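Local coordinates for 4-hydroxythreonine-4-phosphate dehydrogenase (Legionella pneumophila subsp. pneumophila, PDB 6XMY), which probably catalyses the NAD(P)-dependent oxidation of 4-(phosphooxy)-L-threonine in pyridoxine 5'-phosphate biosynthesis, using a divalent metal ion, at residues M9-G23 / L109-V123. Sequence-based numbering, arbitrary orientation.
Sequences MNPLLISSGEPAGIG and LCSKGEFSALVTAPV. With NAD (nicotinamide-adenine-dinucleotide), chain B.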
loop_
_atom_site.group_PDB
_atom_site.type_symbol
_atom_site.label_atom_id
_atom_site.label_comp_id
_atom_site.label_asym_id
_atom_site.label_seq_id
_atom_site.Cartn_x
_atom_site.Cartn_y
_atom_site.Cartn_z
ATOM N N MET A 9 -1.715 -3.747 -22.567
ATOM C CA MET A 9 -1.964 -4.499 -21.341
ATOM C C MET A 9 -3.366 -4.204 -20.814
ATOM O O MET A 9 -3.918 -3.120 -21.036
ATOM C CB MET A 9 -0.908 -4.128 -20.283
ATOM C CG MET A 9 -0.851 -2.625 -19.921
ATOM S SD MET A 9 0.349 -2.189 -18.630
ATOM C CE MET A 9 -0.041 -3.466 -17.455
ATOM N N ASN A 10 -3.959 -5.187 -20.127
ATOM C CA ASN A 10 -5.229 -4.942 -19.452
ATOM C C ASN A 10 -5.048 -3.793 -18.465
ATOM O O ASN A 10 -4.005 -3.700 -17.807
ATOM C CB ASN A 10 -5.707 -6.184 -18.695
ATOM C CG ASN A 10 -6.574 -7.095 -19.546
ATOM O OD1 ASN A 10 -7.625 -7.570 -19.108
ATOM N ND2 ASN A 10 -6.144 -7.329 -20.768
ATOM N N PRO A 11 -6.028 -2.902 -18.337
ATOM C CA PRO A 11 -5.804 -1.676 -17.564
ATOM C C PRO A 11 -5.591 -1.949 -16.086
ATOM O O PRO A 11 -5.936 -3.002 -15.548
ATOM C CB PRO A 11 -7.088 -0.862 -17.783
ATOM C CG PRO A 11 -7.730 -1.459 -18.998
ATOM C CD PRO A 11 -7.354 -2.920 -18.973
ATOM N N LEU A 12 -5.006 -0.949 -15.435
ATOM C CA LEU A 12 -4.871 -0.930 -13.987
ATOM C C LEU A 12 -6.163 -0.386 -13.395
ATOM O O LEU A 12 -6.733 0.585 -13.903
ATOM C CB LEU A 12 -3.719 0.001 -13.598
ATOM C CG LEU A 12 -2.392 -0.254 -14.327
ATOM C CD1 LEU A 12 -1.422 0.922 -14.169
ATOM C CD2 LEU A 12 -1.763 -1.527 -13.816
ATOM N N LEU A 13 -6.635 -1.015 -12.324
ATOM C CA LEU A 13 -7.866 -0.587 -11.666
ATOM C C LEU A 13 -7.512 0.225 -10.428
ATOM O O LEU A 13 -6.727 -0.234 -9.593
ATOM C CB LEU A 13 -8.692 -1.811 -11.274
ATOM C CG LEU A 13 -10.138 -1.595 -10.849
ATOM C CD1 LEU A 13 -10.930 -0.934 -11.973
ATOM C CD2 LEU A 13 -10.759 -2.936 -10.447
ATOM N N ILE A 14 -8.075 1.428 -10.312
ATOM C CA ILE A 14 -7.751 2.339 -9.215
ATOM C C ILE A 14 -8.976 2.472 -8.328
ATOM O O ILE A 14 -10.011 2.984 -8.772
ATOM C CB ILE A 14 -7.326 3.728 -9.722
ATOM C CG1 ILE A 14 -6.427 3.634 -10.957
ATOM C CG2 ILE A 14 -6.681 4.551 -8.583
ATOM C CD1 ILE A 14 -5.150 2.879 -10.765
ATOM N N SER A 15 -8.879 2.017 -7.080
ATOM C CA SER A 15 -9.928 2.339 -6.116
ATOM C C SER A 15 -9.788 3.789 -5.681
ATOM O O SER A 15 -8.748 4.181 -5.144
ATOM C CB SER A 15 -9.854 1.436 -4.894
ATOM O OG SER A 15 -10.602 2.024 -3.845
ATOM N N SER A 16 -10.822 4.586 -5.908
ATOM C CA SER A 16 -10.772 5.997 -5.551
ATOM C C SER A 16 -10.925 6.263 -4.052
ATOM O O SER A 16 -10.798 7.418 -3.640
ATOM C CB SER A 16 -11.781 6.797 -6.385
ATOM O OG SER A 16 -13.118 6.420 -6.098
ATOM N N GLY A 17 -11.187 5.241 -3.232
ATOM C CA GLY A 17 -11.023 5.373 -1.792
ATOM C C GLY A 17 -12.128 6.174 -1.112
ATOM O O GLY A 17 -13.269 6.245 -1.580
ATOM N N GLU A 18 -11.782 6.750 0.037
ATOM C CA GLU A 18 -12.741 7.518 0.824
ATOM C C GLU A 18 -13.230 8.724 0.021
ATOM O O GLU A 18 -12.412 9.558 -0.384
ATOM C CB GLU A 18 -12.083 7.960 2.133
ATOM C CG GLU A 18 -12.822 9.066 2.866
ATOM C CD GLU A 18 -14.274 8.749 3.132
ATOM O OE1 GLU A 18 -15.118 9.632 2.878
ATOM O OE2 GLU A 18 -14.582 7.630 3.589
ATOM N N PRO A 19 -14.527 8.822 -0.277
ATOM C CA PRO A 19 -14.968 9.828 -1.249
ATOM C C PRO A 19 -14.842 11.254 -0.756
ATOM O O PRO A 19 -14.690 12.163 -1.585
ATOM C CB PRO A 19 -16.433 9.453 -1.511
ATOM C CG PRO A 19 -16.847 8.671 -0.303
ATOM C CD PRO A 19 -15.624 7.931 0.137
ATOM N N ALA A 20 -14.891 11.481 0.566
ATOM C CA ALA A 20 -14.782 12.828 1.113
ATOM C C ALA A 20 -13.338 13.305 1.200
ATOM O O ALA A 20 -13.112 14.492 1.468
ATOM C CB ALA A 20 -15.418 12.886 2.506
ATOM N N GLY A 21 -12.373 12.414 1.000
ATOM C CA GLY A 21 -10.968 12.738 1.069
ATOM C C GLY A 21 -10.368 13.015 -0.294
ATOM O O GLY A 21 -11.073 13.233 -1.286
ATOM N N ILE A 22 -9.032 12.983 -0.351
ATOM C CA ILE A 22 -8.332 13.369 -1.575
ATOM C C ILE A 22 -8.236 12.247 -2.601
ATOM O O ILE A 22 -7.722 12.483 -3.703
ATOM C CB ILE A 22 -6.923 13.947 -1.316
ATOM C CG1 ILE A 22 -6.042 12.949 -0.547
ATOM C CG2 ILE A 22 -7.025 15.314 -0.638
ATOM C CD1 ILE A 22 -4.572 13.359 -0.503
ATOM N N GLY A 23 -8.697 11.039 -2.281
ATOM C CA GLY A 23 -8.656 9.934 -3.219
ATOM C C GLY A 23 -9.245 10.280 -4.579
ATOM O O GLY A 23 -8.604 10.080 -5.619
ATOM N N LEU A 109 -12.335 -8.155 -9.341
ATOM C CA LEU A 109 -12.079 -7.936 -10.764
ATOM C C LEU A 109 -10.627 -8.223 -11.111
ATOM O O LEU A 109 -10.336 -8.785 -12.168
ATOM C CB LEU A 109 -12.467 -6.513 -11.162
ATOM C CG LEU A 109 -13.959 -6.195 -11.134
ATOM C CD1 LEU A 109 -14.168 -4.702 -11.338
ATOM C CD2 LEU A 109 -14.694 -7.012 -12.201
ATOM N N CYS A 110 -9.698 -7.872 -10.221
ATOM C CA CYS A 110 -8.302 -8.222 -10.455
ATOM C C CYS A 110 -8.064 -9.718 -10.305
ATOM O O CYS A 110 -7.264 -10.297 -11.049
ATOM C CB CYS A 110 -7.391 -7.426 -9.519
ATOM S SG CYS A 110 -7.343 -5.694 -9.964
ATOM N N SER A 111 -8.746 -10.362 -9.353
ATOM C CA SER A 111 -8.578 -11.801 -9.163
ATOM C C SER A 111 -8.951 -12.565 -10.423
ATOM O O SER A 111 -8.324 -13.575 -10.756
ATOM C CB SER A 111 -9.442 -12.276 -7.995
ATOM O OG SER A 111 -9.362 -13.681 -7.846
ATOM N N LYS A 112 -9.974 -12.096 -11.129
ATOM C CA LYS A 112 -10.438 -12.712 -12.360
ATOM C C LYS A 112 -9.617 -12.305 -13.573
ATOM O O LYS A 112 -9.894 -12.788 -14.677
ATOM C CB LYS A 112 -11.911 -12.365 -12.564
ATOM C CG LYS A 112 -12.784 -12.865 -11.431
ATOM C CD LYS A 112 -14.221 -12.428 -11.591
ATOM C CE LYS A 112 -15.095 -13.089 -10.542
ATOM N NZ LYS A 112 -14.891 -14.565 -10.531
ATOM N N GLY A 113 -8.611 -11.450 -13.400
ATOM C CA GLY A 113 -7.789 -11.016 -14.512
ATOM C C GLY A 113 -8.395 -9.944 -15.388
ATOM O O GLY A 113 -7.825 -9.634 -16.439
ATOM N N GLU A 114 -9.528 -9.360 -14.987
ATOM C CA GLU A 114 -10.151 -8.313 -15.789
ATOM C C GLU A 114 -9.283 -7.069 -15.826
ATOM O O GLU A 114 -9.332 -6.300 -16.791
ATOM C CB GLU A 114 -11.519 -7.968 -15.206
ATOM C CG GLU A 114 -12.517 -9.096 -15.289
ATOM C CD GLU A 114 -12.947 -9.347 -16.711
ATOM O OE1 GLU A 114 -13.186 -8.355 -17.432
ATOM O OE2 GLU A 114 -13.028 -10.527 -17.113
ATOM N N PHE A 115 -8.486 -6.864 -14.785
ATOM C CA PHE A 115 -7.555 -5.755 -14.690
ATOM C C PHE A 115 -6.231 -6.316 -14.210
ATOM O O PHE A 115 -6.193 -7.357 -13.548
ATOM C CB PHE A 115 -8.113 -4.659 -13.770
ATOM C CG PHE A 115 -9.375 -4.061 -14.306
ATOM C CD1 PHE A 115 -9.325 -3.005 -15.198
ATOM C CD2 PHE A 115 -10.602 -4.614 -13.996
ATOM C CE1 PHE A 115 -10.487 -2.482 -15.748
ATOM C CE2 PHE A 115 -11.764 -4.090 -14.537
ATOM C CZ PHE A 115 -11.704 -3.021 -15.408
ATOM N N SER A 116 -5.144 -5.648 -14.585
ATOM C CA SER A 116 -3.823 -6.228 -14.397
ATOM C C SER A 116 -3.240 -5.973 -13.017
ATOM O O SER A 116 -2.262 -6.628 -12.645
ATOM C CB SER A 116 -2.860 -5.700 -15.459
ATOM O OG SER A 116 -2.846 -4.292 -15.443
ATOM N N ALA A 117 -3.810 -5.037 -12.262
ATOM C CA ALA A 117 -3.316 -4.693 -10.937
ATOM C C ALA A 117 -4.329 -3.757 -10.306
ATOM O O ALA A 117 -5.129 -3.128 -11.002
ATOM C CB ALA A 117 -1.949 -4.000 -10.995
ATOM N N LEU A 118 -4.251 -3.651 -8.983
ATOM C CA LEU A 118 -5.098 -2.759 -8.203
ATOM C C LEU A 118 -4.225 -1.708 -7.531
ATOM O O LEU A 118 -3.188 -2.035 -6.944
ATOM C CB LEU A 118 -5.848 -3.556 -7.131
ATOM C CG LEU A 118 -6.848 -2.775 -6.277
ATOM C CD1 LEU A 118 -7.982 -2.218 -7.135
ATOM C CD2 LEU A 118 -7.398 -3.667 -5.186
ATOM N N VAL A 119 -4.636 -0.450 -7.625
ATOM C CA VAL A 119 -3.979 0.656 -6.931
ATOM C C VAL A 119 -5.029 1.303 -6.046
ATOM O O VAL A 119 -6.132 1.593 -6.508
ATOM C CB VAL A 119 -3.403 1.684 -7.921
ATOM C CG1 VAL A 119 -2.593 2.765 -7.182
ATOM C CG2 VAL A 119 -2.551 0.987 -8.989
ATOM N N THR A 120 -4.692 1.535 -4.782
ATOM C CA THR A 120 -5.656 2.061 -3.823
ATOM C C THR A 120 -5.343 3.501 -3.439
ATOM O O THR A 120 -4.263 3.797 -2.906
ATOM C CB THR A 120 -5.745 1.188 -2.572
ATOM O OG1 THR A 120 -4.462 1.122 -1.951
ATOM C CG2 THR A 120 -6.178 -0.213 -2.926
ATOM N N ALA A 121 -6.317 4.375 -3.652
ATOM C CA ALA A 121 -6.319 5.692 -3.049
ATOM C C ALA A 121 -6.661 5.529 -1.564
ATOM O O ALA A 121 -7.094 4.461 -1.133
ATOM C CB ALA A 121 -7.321 6.584 -3.791
ATOM N N PRO A 122 -6.462 6.560 -0.739
ATOM C CA PRO A 122 -6.566 6.342 0.708
ATOM C C PRO A 122 -8.007 6.202 1.180
ATOM O O PRO A 122 -8.933 6.773 0.598
ATOM C CB PRO A 122 -5.915 7.594 1.306
ATOM C CG PRO A 122 -6.080 8.647 0.249
ATOM C CD PRO A 122 -5.986 7.919 -1.065
ATOM N N VAL A 123 -8.183 5.407 2.240
ATOM C CA VAL A 123 -9.462 5.249 2.920
ATOM C C VAL A 123 -9.313 5.719 4.360
ATOM O O VAL A 123 -8.221 5.740 4.923
ATOM C CB VAL A 123 -9.998 3.801 2.866
ATOM C CG1 VAL A 123 -10.130 3.334 1.427
ATOM C CG2 VAL A 123 -9.099 2.873 3.650
HETATM P PA NAD B . -2.769 11.645 6.333
HETATM O O1A NAD B . -4.231 11.856 5.992
HETATM O O2A NAD B . -1.624 11.337 5.390
HETATM O O5B NAD B . -2.416 13.208 6.962
HETATM C C5B NAD B . -1.077 13.305 7.389
HETATM C C4B NAD B . -0.481 14.650 6.936
HETATM O O4B NAD B . -0.051 14.518 5.561
HETATM C C3B NAD B . -1.584 15.744 6.987
HETATM O O3B NAD B . -0.920 16.928 7.392
HETATM C C2B NAD B . -2.082 15.779 5.512
HETATM O O2B NAD B . -2.554 17.035 5.123
HETATM C C1B NAD B . -0.747 15.480 4.758
HETATM N N9A NAD B . -0.951 14.787 3.490
HETATM C C8A NAD B . -1.421 13.486 3.242
HETATM N N7A NAD B . -1.446 13.193 1.952
HETATM C C5A NAD B . -0.960 14.327 1.316
HETATM C C6A NAD B . -0.746 14.643 -0.041
HETATM N N6A NAD B . -1.015 13.722 -1.003
HETATM N N1A NAD B . -0.252 15.867 -0.391
HETATM C C2A NAD B . 0.011 16.749 0.622
HETATM N N3A NAD B . -0.143 16.595 1.951
HETATM C C4A NAD B . -0.639 15.348 2.262
HETATM O O3 NAD B . -2.805 10.500 7.480
HETATM P PN NAD B . -3.383 10.576 8.953
HETATM O O1N NAD B . -2.561 9.754 9.916
HETATM O O2N NAD B . -3.990 11.918 9.199
HETATM O O5D NAD B . -4.819 9.537 8.870
HETATM C C5D NAD B . -5.866 10.034 8.103
HETATM C C4D NAD B . -6.712 8.835 7.671
HETATM O O4D NAD B . -6.036 8.202 6.554
HETATM C C3D NAD B . -6.774 7.764 8.814
HETATM O O3D NAD B . -8.048 7.194 8.735
HETATM C C2D NAD B . -5.687 6.749 8.394
HETATM O O2D NAD B . -5.932 5.428 8.790
HETATM C C1D NAD B . -5.930 6.818 6.860
HETATM N N1N NAD B . -4.752 6.300 6.084
HETATM C C2N NAD B . -5.054 5.487 5.024
HETATM C C3N NAD B . -4.031 4.957 4.233
HETATM C C7N NAD B . -4.472 4.102 3.105
HETATM O O7N NAD B . -5.670 3.930 2.869
HETATM N N7N NAD B . -3.479 3.542 2.328
HETATM C C4N NAD B . -2.688 5.258 4.526
HETATM C C5N NAD B . -2.415 6.107 5.614
HETATM C C6N NAD B . -3.464 6.622 6.402
HETATM O O HOH W 1 -8.953 2.410 -1.748
HETATM O O HOH W 2 -9.721 9.536 -0.028
#
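Pro122 O is gripped twice. Glu18 N donates to it at 2.9 Å, in the carbonyl plane, and a water donates to it as well. That water also donates to Glu18 O and accepts from Gly23 N, so it joins the loop after strand 12-15 and the start of helix 23-29 to Pro122. The next residue, Val123, gives its backbone N to the nicotinamide carboxamide oxygen O7N of NAD at 3.0 Å. Both loops line the NAD pocket: Val123 meets the nicotinamide end, and Ile22 CD1 lies 3.6 Å from N6A of the adenine.

Before the loops, strands 12-15 and 117-120 run parallel, their axes 25° apart, and carry these loops at their C-terminal ends. Leu13 bonds through N to Ala117 O and through O to Val119 N. Ser15 repeats this with Val119 O and Ala121 N. Ser15 OG meets a second water, which donates to Ala121 O. At the other end Ser116 OG donates to Asn10 O at 2.7 Å, from above the carbonyl plane.

With Leu13 CG anti to the backbone N (chi1 -167°) and chi2 at 60°, CD1 sits over the centre of the Phe115 ring, 3.9 Å from the centroid, in a CH-pi contact. CD2 meets Leu109 CD1, in the last turn of helix 96-111. Pro11 O lies at the ring edge. On the other sheet face Ile14 and Val119 lie side by side, with Ile14 CD1 3.5 Å from Val119 CB.

Strand 37-41 pairs with the far edge of 12-15. Helix 314-328 packs on Leu12 and Val119, while helix 138-145 lies against Leu118 and Thr120, whose OG1 accepts from Arg294 of the neighbouring strand 294-297.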